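Local structure of type II secretion system protein C (Vibrio cholerae, 2I6V) at residues 18-26 against 36-44; 65-73 against 79-87. The protein probably takes part in the type II secretion system that exports cholera toxin across the outer membrane, this chain being the PDZ domain of the protein. All coordinates share one frame; numbering follows the deposited sequence. Where two conformers were deposited one is given.

Contact 1. Residues 18-26 against 36-44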
ATOM      1  N   VAL A  18      -3.332   3.302  14.441  1.00 16.48           N
ATOM      2  CA  VAL A  18      -3.526   3.156  12.997  1.00 15.05           C
ATOM      3  C   VAL A  18      -4.077   1.762  12.690  1.00 13.85           C
ATOM      4  O   VAL A  18      -3.526   0.746  13.143  1.00 14.31           O
ATOM      5  CB  VAL A  18      -2.205   3.393  12.223  1.00 16.23           C
ATOM      6  CG1 VAL A  18      -2.426   3.275  10.710  1.00 18.29           C
ATOM      7  CG2 VAL A  18      -1.615   4.756  12.584  1.00 18.07           C
ATOM      8  N   LEU A  19      -5.172   1.723  11.927  1.00 11.32           N
ATOM      9  CA  LEU A  19      -5.876   0.484  11.597  1.00 12.65           C
ATOM     10  C   LEU A  19      -5.532  -0.022  10.205  1.00 11.60           C
ATOM     11  O   LEU A  19      -5.656  -1.210   9.917  1.00 13.49           O
ATOM     12  CB  LEU A  19      -7.393   0.697  11.666  1.00 10.89           C
ATOM     13  CG  LEU A  19      -7.948   1.165  13.012  1.00 12.94           C
ATOM     14  CD1 LEU A  19      -9.472   1.336  12.942  1.00 13.38           C
ATOM     15  CD2 LEU A  19      -7.540   0.179  14.112  1.00 15.68           C
ATOM     16  N   GLY A  20      -5.129   0.903   9.338  1.00 11.10           N
ATOM     17  CA  GLY A  20      -4.843   0.605   7.932  1.00 10.05           C
ATOM     18  C   GLY A  20      -4.746   1.920   7.186  1.00  9.89           C
ATOM     19  O   GLY A  20      -4.803   2.989   7.806  1.00 10.53           O
ATOM     20  N   TYR A  21      -4.603   1.850   5.862  1.00  9.28           N
ATOM     21  CA  TYR A  21      -4.491   3.055   5.027  1.00  8.39           C
ATOM     22  C   TYR A  21      -5.490   3.049   3.879  1.00 10.93           C
ATOM     23  O   TYR A  21      -5.571   2.080   3.119  1.00 10.77           O
ATOM     24  CB  TYR A  21      -3.060   3.232   4.487  1.00  8.07           C
ATOM     25  CG  TYR A  21      -2.067   3.391   5.603  1.00 10.42           C
ATOM     26  CD1 TYR A  21      -1.622   4.650   5.986  1.00 11.05           C
ATOM     27  CD2 TYR A  21      -1.613   2.286   6.304  1.00  9.36           C
ATOM     28  CE1 TYR A  21      -0.736   4.801   7.037  1.00  8.50           C
ATOM     29  CE2 TYR A  21      -0.720   2.420   7.358  1.00  8.91           C
ATOM     30  CZ  TYR A  21      -0.288   3.682   7.718  1.00 10.25           C
ATOM     31  OH  TYR A  21       0.595   3.806   8.770  1.00 10.75           O
ATOM     32  N   ARG A  22      -6.264   4.123   3.771  1.00  9.12           N
ATOM     33  CA  ARG A  22      -7.158   4.286   2.636  1.00  8.61           C
ATOM     34  C   ARG A  22      -6.330   4.538   1.392  1.00 10.41           C
ATOM     35  O   ARG A  22      -5.421   5.368   1.390  1.00  9.63           O
ATOM     36  CB  ARG A  22      -8.083   5.484   2.837  1.00  8.45           C
ATOM     37  CG  ARG A  22      -9.231   5.527   1.841  1.00  9.49           C
ATOM     38  CD  ARG A  22      -9.910   6.896   1.869  1.00  8.18           C
ATOM     39  NE  ARG A  22     -11.063   6.966   0.966  1.00 11.28           N
ATOM     40  CZ  ARG A  22     -10.977   7.110  -0.357  1.00 13.29           C
ATOM     41  NH1 ARG A  22      -9.779   7.179  -0.949  1.00 10.86           N
ATOM     42  NH2 ARG A  22     -12.086   7.155  -1.090  1.00 11.23           N
ATOM     43  N   VAL A  23      -6.676   3.827   0.329  1.00  7.22           N
ATOM     44  CA  VAL A  23      -6.018   3.978  -0.960  1.00  8.78           C
ATOM     45  C   VAL A  23      -6.701   5.033  -1.837  1.00  9.96           C
ATOM     46  O   VAL A  23      -7.928   5.018  -1.995  1.00 10.02           O
ATOM     47  CB  VAL A  23      -6.069   2.632  -1.722  1.00  8.13           C
ATOM     48  CG1 VAL A  23      -5.752   2.809  -3.192  1.00 11.98           C
ATOM     49  CG2 VAL A  23      -5.152   1.596  -1.068  1.00  8.79           C
ATOM     50  N   SER A  24      -5.893   5.929  -2.410  1.00  9.54           N
ATOM     51  CA  SER A  24      -6.345   6.900  -3.411  1.00  9.85           C
ATOM     52  C   SER A  24      -5.446   6.765  -4.634  1.00  9.78           C
ATOM     53  O   SER A  24      -4.343   6.242  -4.541  1.00  8.58           O
ATOM     54  CB  SER A  24      -6.258   8.340  -2.879  1.00 10.61           C
ATOM     55  OG  SER A  24      -7.160   8.557  -1.794  1.00 12.66           O
ATOM     56  N   PRO A  25      -5.915   7.238  -5.788  1.00 10.35           N
ATOM     57  CA  PRO A  25      -5.082   7.153  -6.990  1.00 10.81           C
ATOM     58  C   PRO A  25      -3.719   7.831  -6.825  1.00 13.19           C
ATOM     59  O   PRO A  25      -3.616   8.888  -6.197  1.00 12.80           O
ATOM     60  CB  PRO A  25      -5.923   7.875  -8.048  1.00  9.61           C
ATOM     61  CG  PRO A  25      -7.348   7.685  -7.562  1.00 11.28           C
ATOM     62  CD  PRO A  25      -7.226   7.847  -6.061  1.00 11.33           C
ATOM     63  N   GLY A  26      -2.683   7.200  -7.373  1.00 13.67           N
ATOM     64  CA  GLY A  26      -1.370   7.802  -7.407  1.00 15.06           C
ATOM     65  C   GLY A  26      -1.249   8.787  -8.556  1.00 12.89           C
ATOM     66  O   GLY A  26      -2.240   9.179  -9.198  1.00 14.16           O
ATOM     67  N   GLY A  36      -4.695  -2.823 -10.607  1.00 11.30           N
ATOM     68  CA  GLY A  36      -6.024  -3.219 -10.171  1.00 11.39           C
ATOM     69  C   GLY A  36      -6.468  -2.623  -8.856  1.00 12.21           C
ATOM     70  O   GLY A  36      -7.302  -3.206  -8.170  1.00 15.18           O
ATOM     71  N   LEU A  37      -5.923  -1.467  -8.499  1.00 11.64           N
ATOM     72  CA  LEU A  37      -6.403  -0.776  -7.302  1.00 11.12           C
ATOM     73  C   LEU A  37      -7.674   0.003  -7.603  1.00 11.33           C
ATOM     74  O   LEU A  37      -7.962   0.338  -8.758  1.00 12.04           O
ATOM     75  CB  LEU A  37      -5.337   0.183  -6.767  1.00 11.72           C
ATOM     76  CG  LEU A  37      -4.170  -0.454  -6.018  1.00 11.69           C
ATOM     77  CD1 LEU A  37      -3.141   0.611  -5.670  1.00 12.13           C
ATOM     78  CD2 LEU A  37      -4.687  -1.138  -4.758  1.00 12.15           C
ATOM     79  N   GLN A  38      -8.438   0.291  -6.552  1.00 11.71           N
ATOM     80  CA  GLN A  38      -9.634   1.102  -6.666  1.00 11.75           C
ATOM     81  C   GLN A  38      -9.632   2.111  -5.533  1.00 11.20           C
ATOM     82  O   GLN A  38      -9.210   1.793  -4.416  1.00 10.19           O
ATOM     83  CB  GLN A  38     -10.890   0.228  -6.613  1.00 15.54           C
ATOM     84  CG  GLN A  38     -10.978  -0.722  -7.795  1.00 19.08           C
ATOM     85  CD  GLN A  38     -12.271  -1.514  -7.826  1.00 25.98           C
ATOM     86  OE1 GLN A  38     -13.154  -1.317  -6.992  1.00 25.73           O
ATOM     87  NE2 GLN A  38     -12.382  -2.425  -8.791  1.00 28.30           N
ATOM     88  N   ASP A  39     -10.068   3.329  -5.841  1.00 10.38           N
ATOM     89  CA  ASP A  39     -10.164   4.370  -4.828  1.00  9.19           C
ATOM     90  C   ASP A  39     -10.996   3.837  -3.657  1.00 10.36           C
ATOM     91  O   ASP A  39     -12.038   3.203  -3.861  1.00 11.73           O
ATOM     92  CB  ASP A  39     -10.826   5.632  -5.392  1.00  9.77           C
ATOM     93  CG  ASP A  39     -10.940   6.728  -4.355  1.00 11.42           C
ATOM     94  OD1 ASP A  39      -9.885   7.187  -3.886  1.00 12.24           O
ATOM     95  OD2 ASP A  39     -12.082   7.124  -4.004  1.00 13.73           O
ATOM     96  N   GLY A  40     -10.527   4.081  -2.436  1.00  8.95           N
ATOM     97  CA  GLY A  40     -11.234   3.612  -1.248  1.00 10.39           C
ATOM     98  C   GLY A  40     -10.901   2.193  -0.786  1.00 11.38           C
ATOM     99  O   GLY A  40     -11.428   1.731   0.227  1.00 10.11           O
ATOM    100  N   ASP A  41     -10.040   1.489  -1.517  1.00  9.31           N
ATOM    101  CA  ASP A  41      -9.529   0.212  -1.030  1.00 11.38           C
ATOM    102  C   ASP A  41      -8.835   0.459   0.303  1.00 10.16           C
ATOM    103  O   ASP A  41      -8.298   1.545   0.534  1.00 10.34           O
ATOM    104  CB  ASP A  41      -8.489  -0.359  -1.982  1.00 10.40           C
ATOM    105  CG  ASP A  41      -9.092  -1.028  -3.197  1.00 14.04           C
ATOM    106  OD1 ASP A  41     -10.316  -1.261  -3.220  1.00 12.48           O
ATOM    107  OD2 ASP A  41      -8.305  -1.341  -4.121  1.00 10.70           O
ATOM    108  N   MET A  42      -8.825  -0.548   1.170  1.00 10.04           N
ATOM    109  CA  MET A  42      -8.104  -0.427   2.448  1.00 10.23           C
ATOM    110  C   MET A  42      -6.811  -1.230   2.433  1.00  9.61           C
ATOM    111  O   MET A  42      -6.845  -2.453   2.392  1.00 12.94           O
ATOM    112  CB  MET A  42      -8.974  -0.891   3.621  1.00 10.99           C
ATOM    113  CG  MET A  42      -9.983   0.146   4.083  1.00 12.67           C
ATOM    114  SD  MET A  42      -9.165   1.608   4.762  1.00 11.94           S
ATOM    115  CE  MET A  42      -8.230   0.846   6.089  1.00 13.57           C
ATOM    116  N   ALA A  43      -5.673  -0.546   2.486  1.00  9.27           N
ATOM    117  CA  ALA A  43      -4.386  -1.230   2.452  1.00  8.64           C
ATOM    118  C   ALA A  43      -4.026  -1.676   3.859  1.00 10.38           C
ATOM    119  O   ALA A  43      -4.076  -0.885   4.808  1.00  9.83           O
ATOM    120  CB  ALA A  43      -3.319  -0.313   1.913  1.00 10.33           C
ATOM    121  N   VAL A  44      -3.669  -2.947   3.995  1.00  9.96           N
ATOM    122  CA  VAL A  44      -3.415  -3.494   5.326  1.00 13.60           C
ATOM    123  C   VAL A  44      -2.030  -4.115   5.486  1.00 14.62           C
ATOM    124  O   VAL A  44      -1.516  -4.225   6.605  1.00 15.04           O
ATOM    125  CB  VAL A  44      -4.507  -4.497   5.735  1.00 13.61           C
ATOM    126  CG1 VAL A  44      -5.871  -3.808   5.763  1.00 15.94           C
ATOM    127  CG2 VAL A  44      -4.541  -5.674   4.770  1.00 16.90           C
TER
HETATM  128  O   HOH W   1      -9.239   9.909  -2.825  1.00 30.93           O

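Contact 2. Residues 65-73 against 79-87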
ATOM      1  N   ASN A  65      15.477   0.492  -2.223  1.00 31.85           N
ATOM      2  CA  ASN A  65      16.324   0.691  -3.395  1.00 31.68           C
ATOM      3  C   ASN A  65      16.832  -0.627  -3.987  1.00 30.98           C
ATOM      4  O   ASN A  65      17.350  -0.651  -5.109  1.00 30.79           O
ATOM      5  CB  ASN A  65      17.506   1.598  -3.064  1.00 34.39           C
ATOM      6  CG  ASN A  65      18.336   1.072  -1.918  1.00 37.34           C
ATOM      7  OD1 ASN A  65      17.830   0.854  -0.815  1.00 40.97           O
ATOM      8  ND2 ASN A  65      19.626   0.874  -2.167  1.00 40.64           N
ATOM      9  N   GLU A  66      16.700  -1.715  -3.229  1.00 27.99           N
ATOM     10  CA  GLU A  66      17.090  -3.038  -3.712  1.00 26.80           C
ATOM     11  C   GLU A  66      15.886  -3.839  -4.187  1.00 26.69           C
ATOM     12  O   GLU A  66      16.022  -4.979  -4.628  1.00 25.59           O
ATOM     13  CB  GLU A  66      17.833  -3.828  -2.633  1.00 29.14           C
ATOM     14  CG  GLU A  66      19.312  -3.510  -2.528  1.00 33.72           C
ATOM     15  CD  GLU A  66      19.589  -2.285  -1.683  1.00 39.44           C
ATOM     16  OE1 GLU A  66      18.802  -2.016  -0.749  1.00 42.12           O
ATOM     17  OE2 GLU A  66      20.599  -1.596  -1.947  1.00 42.76           O
ATOM     18  N   MET A  67      14.707  -3.242  -4.082  1.00 25.91           N
ATOM     19  CA  MET A  67      13.487  -3.934  -4.465  1.00 26.46           C
ATOM     20  C   MET A  67      13.153  -3.732  -5.932  1.00 23.61           C
ATOM     21  O   MET A  67      13.311  -2.634  -6.465  1.00 22.52           O
ATOM     22  CB  MET A  67      12.320  -3.443  -3.629  1.00 27.83           C
ATOM     23  CG  MET A  67      12.468  -3.739  -2.168  1.00 32.06           C
ATOM     24  SD  MET A  67      10.855  -4.081  -1.472  1.00 30.04           S
ATOM     25  CE  MET A  67      10.665  -5.799  -1.934  1.00 37.94           C
ATOM     26  N   THR A  68      12.679  -4.792  -6.574  1.00 20.93           N
ATOM     27  CA  THR A  68      12.200  -4.672  -7.945  1.00 22.35           C
ATOM     28  C   THR A  68      10.685  -4.828  -8.019  1.00 19.93           C
ATOM     29  O   THR A  68      10.083  -4.593  -9.062  1.00 17.46           O
ATOM     30  CB  THR A  68      12.857  -5.703  -8.884  1.00 24.04           C
ATOM     31  OG1 THR A  68      12.559  -7.030  -8.431  1.00 27.32           O
ATOM     32  CG2 THR A  68      14.371  -5.502  -8.924  1.00 26.04           C
ATOM     33  N   GLU A  69      10.074  -5.233  -6.910  1.00 19.04           N
ATOM     34  CA  GLU A  69       8.627  -5.412  -6.868  1.00 19.81           C
ATOM     35  C   GLU A  69       8.158  -5.406  -5.425  1.00 19.01           C
ATOM     36  O   GLU A  69       8.951  -5.644  -4.514  1.00 18.27           O
ATOM     37  CB  GLU A  69       8.227  -6.732  -7.534  1.00 20.07           C
ATOM     38  CG  GLU A  69       8.879  -7.956  -6.897  1.00 23.28           C
ATOM     39  CD  GLU A  69       8.702  -9.233  -7.710  1.00 26.69           C
ATOM     40  OE1 GLU A  69       8.256  -9.163  -8.874  1.00 29.61           O
ATOM     41  OE2 GLU A  69       9.018 -10.318  -7.174  1.00 31.04           O
ATOM     42  N   MET A  70       6.870  -5.137  -5.229  1.00 17.88           N
ATOM     43  CA  MET A  70       6.247  -5.163  -3.903  1.00 18.99           C
ATOM     44  C   MET A  70       4.833  -5.701  -4.033  1.00 16.70           C
ATOM     45  O   MET A  70       4.222  -5.595  -5.095  1.00 15.57           O
ATOM     46  CB  MET A  70       6.133  -3.757  -3.324  1.00 16.24           C
ATOM     47  CG  MET A  70       7.419  -3.012  -3.154  1.00 25.05           C
ATOM     48  SD  MET A  70       7.106  -1.537  -2.176  1.00 29.62           S
ATOM     49  CE  MET A  70       5.525  -1.003  -2.808  1.00 22.82           C
ATOM     50  N   SER A  71       4.302  -6.267  -2.954  1.00 16.22           N
ATOM     51  CA  SER A  71       2.884  -6.619  -2.928  1.00 15.78           C
ATOM     52  C   SER A  71       2.173  -5.788  -1.881  1.00 17.93           C
ATOM     53  O   SER A  71       2.671  -5.613  -0.768  1.00 20.99           O
ATOM     54  CB  SER A  71       2.685  -8.094  -2.610  1.00 18.34           C
ATOM     55  OG  SER A  71       2.886  -8.313  -1.228  1.00 25.95           O
ATOM     56  N   LEU A  72       1.004  -5.284  -2.240  1.00 13.69           N
ATOM     57  CA  LEU A  72       0.176  -4.532  -1.314  1.00 12.94           C
ATOM     58  C   LEU A  72      -1.092  -5.346  -1.105  1.00 12.81           C
ATOM     59  O   LEU A  72      -1.790  -5.662  -2.065  1.00 12.34           O
ATOM     60  CB  LEU A  72      -0.161  -3.180  -1.932  1.00 13.69           C
ATOM     61  CG  LEU A  72      -0.919  -2.132  -1.129  1.00 15.09           C
ATOM     62  CD1 LEU A  72      -0.101  -1.634   0.063  1.00 15.14           C
ATOM     63  CD2 LEU A  72      -1.261  -0.974  -2.054  1.00 16.14           C
ATOM     64  N   THR A  73      -1.380  -5.704   0.144  1.00 10.58           N
ATOM     65  CA  THR A  73      -2.596  -6.440   0.440  1.00 10.72           C
ATOM     66  C   THR A  73      -3.682  -5.419   0.720  1.00 11.63           C
ATOM     67  O   THR A  73      -3.515  -4.561   1.588  1.00 12.15           O
ATOM     68  CB  THR A  73      -2.431  -7.352   1.675  1.00 10.49           C
ATOM     69  OG1 THR A  73      -1.363  -8.284   1.449  1.00 11.89           O
ATOM     70  CG2 THR A  73      -3.726  -8.127   1.943  1.00 13.63           C
ATOM     71  N   GLN A  79     -13.239  -8.530   1.548  1.00 17.76           N
ATOM     72  CA  GLN A  79     -12.320  -9.586   1.137  1.00 20.20           C
ATOM     73  C   GLN A  79     -10.945  -9.007   0.868  1.00 18.91           C
ATOM     74  O   GLN A  79     -10.832  -7.869   0.430  1.00 16.36           O
ATOM     75  CB  GLN A  79     -12.825 -10.271  -0.129  1.00 22.54           C
ATOM     76  CG  GLN A  79     -14.072 -11.110   0.069  1.00 31.47           C
ATOM     77  CD  GLN A  79     -14.396 -11.939  -1.156  1.00 36.96           C
ATOM     78  OE1 GLN A  79     -14.545 -11.408  -2.262  1.00 41.15           O
ATOM     79  NE2 GLN A  79     -14.503 -13.250  -0.970  1.00 39.72           N
ATOM     80  N   GLN A  80      -9.909  -9.796   1.118  1.00 17.70           N
ATOM     81  CA  GLN A  80      -8.544  -9.340   0.855  1.00 17.70           C
ATOM     82  C   GLN A  80      -7.957  -9.941  -0.416  1.00 18.51           C
ATOM     83  O   GLN A  80      -8.235 -11.094  -0.767  1.00 18.69           O
ATOM     84  CB  GLN A  80      -7.640  -9.629   2.052  1.00 17.88           C
ATOM     85  CG  GLN A  80      -7.955  -8.764   3.277  1.00 19.51           C
ATOM     86  CD  GLN A  80      -6.977  -8.971   4.418  1.00 19.97           C
ATOM     87  OE1 GLN A  80      -6.024  -9.737   4.299  1.00 24.28           O
ATOM     88  NE2 GLN A  80      -7.206  -8.280   5.531  1.00 22.64           N
ATOM     89  N   HIS A  81      -7.153  -9.149  -1.115  1.00 15.01           N
ATOM     90  CA  HIS A  81      -6.319  -9.700  -2.167  1.00 15.20           C
ATOM     91  C   HIS A  81      -5.031  -8.905  -2.300  1.00 13.60           C
ATOM     92  O   HIS A  81      -4.908  -7.800  -1.760  1.00 11.89           O
ATOM     93  CB  HIS A  81      -7.057  -9.755  -3.502  1.00 17.16           C
ATOM     94  CG  HIS A  81      -7.177  -8.428  -4.180  1.00 19.39           C
ATOM     95  ND1 HIS A  81      -8.186  -7.536  -3.895  1.00 21.44           N
ATOM     96  CD2 HIS A  81      -6.427  -7.851  -5.149  1.00 20.61           C
ATOM     97  CE1 HIS A  81      -8.048  -6.461  -4.651  1.00 22.64           C
ATOM     98  NE2 HIS A  81      -6.987  -6.627  -5.421  1.00 23.83           N
ATOM     99  N   ASP A  82      -4.076  -9.478  -3.024  1.00 12.37           N
ATOM    100  CA  ASP A  82      -2.773  -8.854  -3.175  1.00 12.34           C
ATOM    101  C   ASP A  82      -2.662  -8.150  -4.517  1.00 13.49           C
ATOM    102  O   ASP A  82      -3.067  -8.692  -5.556  1.00 14.92           O
ATOM    103  CB  ASP A  82      -1.665  -9.896  -3.037  1.00 13.00           C
ATOM    104  CG  ASP A  82      -1.456 -10.328  -1.599  1.00 18.01           C
ATOM    105  OD1 ASP A  82      -2.076  -9.717  -0.697  1.00 17.36           O
ATOM    106  OD2 ASP A  82      -0.681 -11.279  -1.369  1.00 22.54           O
ATOM    107  N   VAL A  83      -2.131  -6.934  -4.464  1.00 12.43           N
ATOM    108  CA  VAL A  83      -1.872  -6.116  -5.629  1.00 13.02           C
ATOM    109  C   VAL A  83      -0.372  -6.156  -5.868  1.00 14.20           C
ATOM    110  O   VAL A  83       0.425  -5.965  -4.949  1.00 13.29           O
ATOM    111  CB  VAL A  83      -2.327  -4.676  -5.364  1.00 15.07           C
ATOM    112  CG1 VAL A  83      -1.841  -3.751  -6.450  1.00 17.78           C
ATOM    113  CG2 VAL A  83      -3.858  -4.629  -5.245  1.00 16.39           C
ATOM    114  N   TYR A  84       0.011  -6.443  -7.103  0.50 13.18           N
ATOM    115  CA  TYR A  84       1.413  -6.588  -7.423  0.50 14.43           C
ATOM    116  C   TYR A  84       1.953  -5.338  -8.096  0.50 13.78           C
ATOM    117  O   TYR A  84       1.501  -4.939  -9.170  0.50 12.81           O
ATOM    118  CB  TYR A  84       1.628  -7.842  -8.261  0.50 15.15           C
ATOM    119  CG  TYR A  84       1.087  -9.064  -7.556  0.50 17.59           C
ATOM    120  CD1 TYR A  84       1.770  -9.618  -6.478  0.50 18.47           C
ATOM    121  CD2 TYR A  84      -0.118  -9.640  -7.938  0.50 19.81           C
ATOM    122  CE1 TYR A  84       1.277 -10.727  -5.812  0.50 19.63           C
ATOM    123  CE2 TYR A  84      -0.620 -10.752  -7.280  0.50 19.48           C
ATOM    124  CZ  TYR A  84       0.083 -11.290  -6.219  0.50 19.16           C
ATOM    125  OH  TYR A  84      -0.406 -12.394  -5.560  0.50 18.77           O
ATOM    126  N   ILE A  85       2.897  -4.706  -7.414  1.00 12.27           N
ATOM    127  CA  ILE A  85       3.544  -3.509  -7.904  1.00 12.33           C
ATOM    128  C   ILE A  85       4.897  -3.864  -8.525  1.00 12.16           C
ATOM    129  O   ILE A  85       5.753  -4.459  -7.870  1.00 12.84           O
ATOM    130  CB  ILE A  85       3.706  -2.492  -6.748  1.00 12.87           C
ATOM    131  CG1 ILE A  85       2.352  -1.846  -6.424  1.00 14.99           C
ATOM    132  CG2 ILE A  85       4.750  -1.432  -7.084  1.00 14.19           C
ATOM    133  CD1 ILE A  85       2.329  -1.103  -5.099  1.00 16.85           C
ATOM    134  N   GLN A  86       5.072  -3.516  -9.797  1.00 11.49           N
ATOM    135  CA  GLN A  86       6.306  -3.789 -10.519  1.00 11.41           C
ATOM    136  C   GLN A  86       7.119  -2.503 -10.590  1.00 12.47           C
ATOM    137  O   GLN A  86       6.629  -1.504 -11.102  1.00 12.85           O
ATOM    138  CB  GLN A  86       5.979  -4.236 -11.945  1.00 10.26           C
ATOM    139  CG  GLN A  86       7.201  -4.533 -12.785  1.00 12.46           C
ATOM    140  CD  GLN A  86       7.975  -5.723 -12.236  1.00 14.91           C
ATOM    141  OE1 GLN A  86       7.470  -6.854 -12.221  1.00 17.16           O
ATOM    142  NE2 GLN A  86       9.190  -5.472 -11.772  1.00 16.90           N
ATOM    143  N   PHE A  87       8.346  -2.527 -10.068  1.00 12.64           N
ATOM    144  CA  PHE A  87       9.227  -1.367 -10.148  1.00 15.85           C
ATOM    145  C   PHE A  87      10.137  -1.518 -11.363  1.00 16.72           C
ATOM    146  O   PHE A  87      10.870  -0.599 -11.734  1.00 16.88           O
ATOM    147  CB  PHE A  87      10.095  -1.232  -8.888  1.00 15.36           C
ATOM    148  CG  PHE A  87       9.335  -0.794  -7.656  1.00 16.64           C
ATOM    149  CD1 PHE A  87       9.518  -1.447  -6.445  1.00 18.87           C
ATOM    150  CD2 PHE A  87       8.452   0.274  -7.711  1.00 18.36           C
ATOM    151  CE1 PHE A  87       8.825  -1.041  -5.305  1.00 19.28           C
ATOM    152  CE2 PHE A  87       7.759   0.689  -6.573  1.00 18.00           C
ATOM    153  CZ  PHE A  87       7.947   0.025  -5.373  1.00 18.27           C
ATOM    154  OXT PHE A  87      10.157  -2.571 -11.999  1.00 17.43           O
TER
HETATM  155  O   HOH W   2      10.609  -7.757 -10.460  1.00 38.55           O
HETATM  156  O   HOH W   3       6.183  -8.263 -10.158  1.00 24.34           O

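Contact 1. Residues 18-26 against 36-44
In the antiparallel sheet of this PDZ domain, strand 18-25 runs antiparallel to residues 42-44 and also meets the turn that leads into them, and the Arg22-Asp39 salt bridge fastens the turn to the strand. NH1 and NH2 of Arg22 grip the carboxylate end-on, one nitrogen to each oxygen: NH1 to Asp39 OD1 at 2.9 Å and NH2 to Asp39 OD2 at 2.9 Å. Both oxygens lie close to the guanidinium plane, yet the two flat groups are turned 52° apart, so the nitrogens meet the carboxylate from above its plane. The arginine reaches this far because its chain runs extended from CG to NE, with CG anti to the backbone N (chi1 -167°). One face of the guanidinium rests on Gly40, whose CA sits over its centre. A water joins Ser24 OG to Asp39 OD1, giving that oxygen a second donor.

Gln38 to Asp41 form a type II beta turn with Gly40 at positive phi, and the turn is itself bonded to the strand: Gly40 N donates to Val23 O (2.8 Å) and Val23 N to Asp41 O (2.8 Å). Farther along, Tyr21 and Ala43 form a hydrogen-bonded antiparallel pair, with Ala43 N 2.7 Å from Tyr21 O. Asp41 OD2 accepts from Gln38 N across the turn and forms a salt bridge with Arg76.

Val23 packs CG2 on Ala43 CB (4.0 Å) and turns CG1 to Leu37 CD1 (4.2 Å); Phe32 of helix 29-34 touches both Val23 and Leu37. Met42 shares the face of the sheet that carries Arg22, opposite Ala43, and bends at chi2 and chi3, which brings CE back over the backbone at Gly20, 3.8 Å from Gly20 C.

Contact 2. Residues 65-73 against 79-87
With CG anti to its carbonyl carbon (chi1 -59°) and a bend at chi3, Met70 lays its thioether against Phe87, whose CG lies beside its own backbone N, turning the ring toward residues 68-70. The sulfur stands at the ring edge, Met70 SD 4.7 Å from the centroid of Phe87 and 79° off the ring normal, a Met-aromatic contact. Packing is close here, Met70 CG lying 3.2 Å from Phe87 CE1. The methyl continues to the neighbouring side chain, Met70 CE to Ile85 CD1 at 3.9 Å, and Ile85 CG2 covers one face of the Phe87 ring toward its rim. Tyr6 meets the same ring nearly at right angles.

These residues sit on the C-terminal beta hairpin of the PDZ domain, strands 69-76 and 79-86. Met70 with Ile85 and Leu72 with Val83 are its hydrogen-bonded pairs here, and Leu72 and Val83 meet CB to CB at 4.3 Å on the buried face. Beyond Met70-Ile85 and the non-hydrogen-bonded pair Glu69-Gln86, Phe87 N still donates to Thr68 O (2.9 Å), from above the carbonyl plane.

On the face bearing Glu69, Thr73 and Asp82, Thr73 OG1 donates to Asp82 OD1 at 2.7 Å, reaching it from above the carboxylate plane. Gln80 crosses Thr73 at a slant, its OE1 nearest the CG2 methyl of Thr73. Water bridges the far end of this face: one molecule donates to both Glu69 OE1 and Gln86 OE1. The Gln86 amide is further held by its NE2, which donates almost straight to Phe87 OXT (3.1 Å, 174°), with the C-terminal oxygen in the amide plane.

From the N terminus, strand 7-14 pairs with strand 17-25, which enters contact 1. That contact closes the segment holding helix 29-34, bringing the chain back antiparallel beside strand 17-25. After strand 49-50 and helix 54-62, the chain enters contact 2, which closes the final hairpin and ends at the C terminus. The two lie in series, neither nested nor crossed, their centres about 13 Å apart on opposite sides of the chain's centre. They are joined through the sheet, where strand 42-46 neighbours strand 69-76: Val44 N probably bonds to Thr73 O, Ala43 packs on Leu72, and Leu37 packs on Val83.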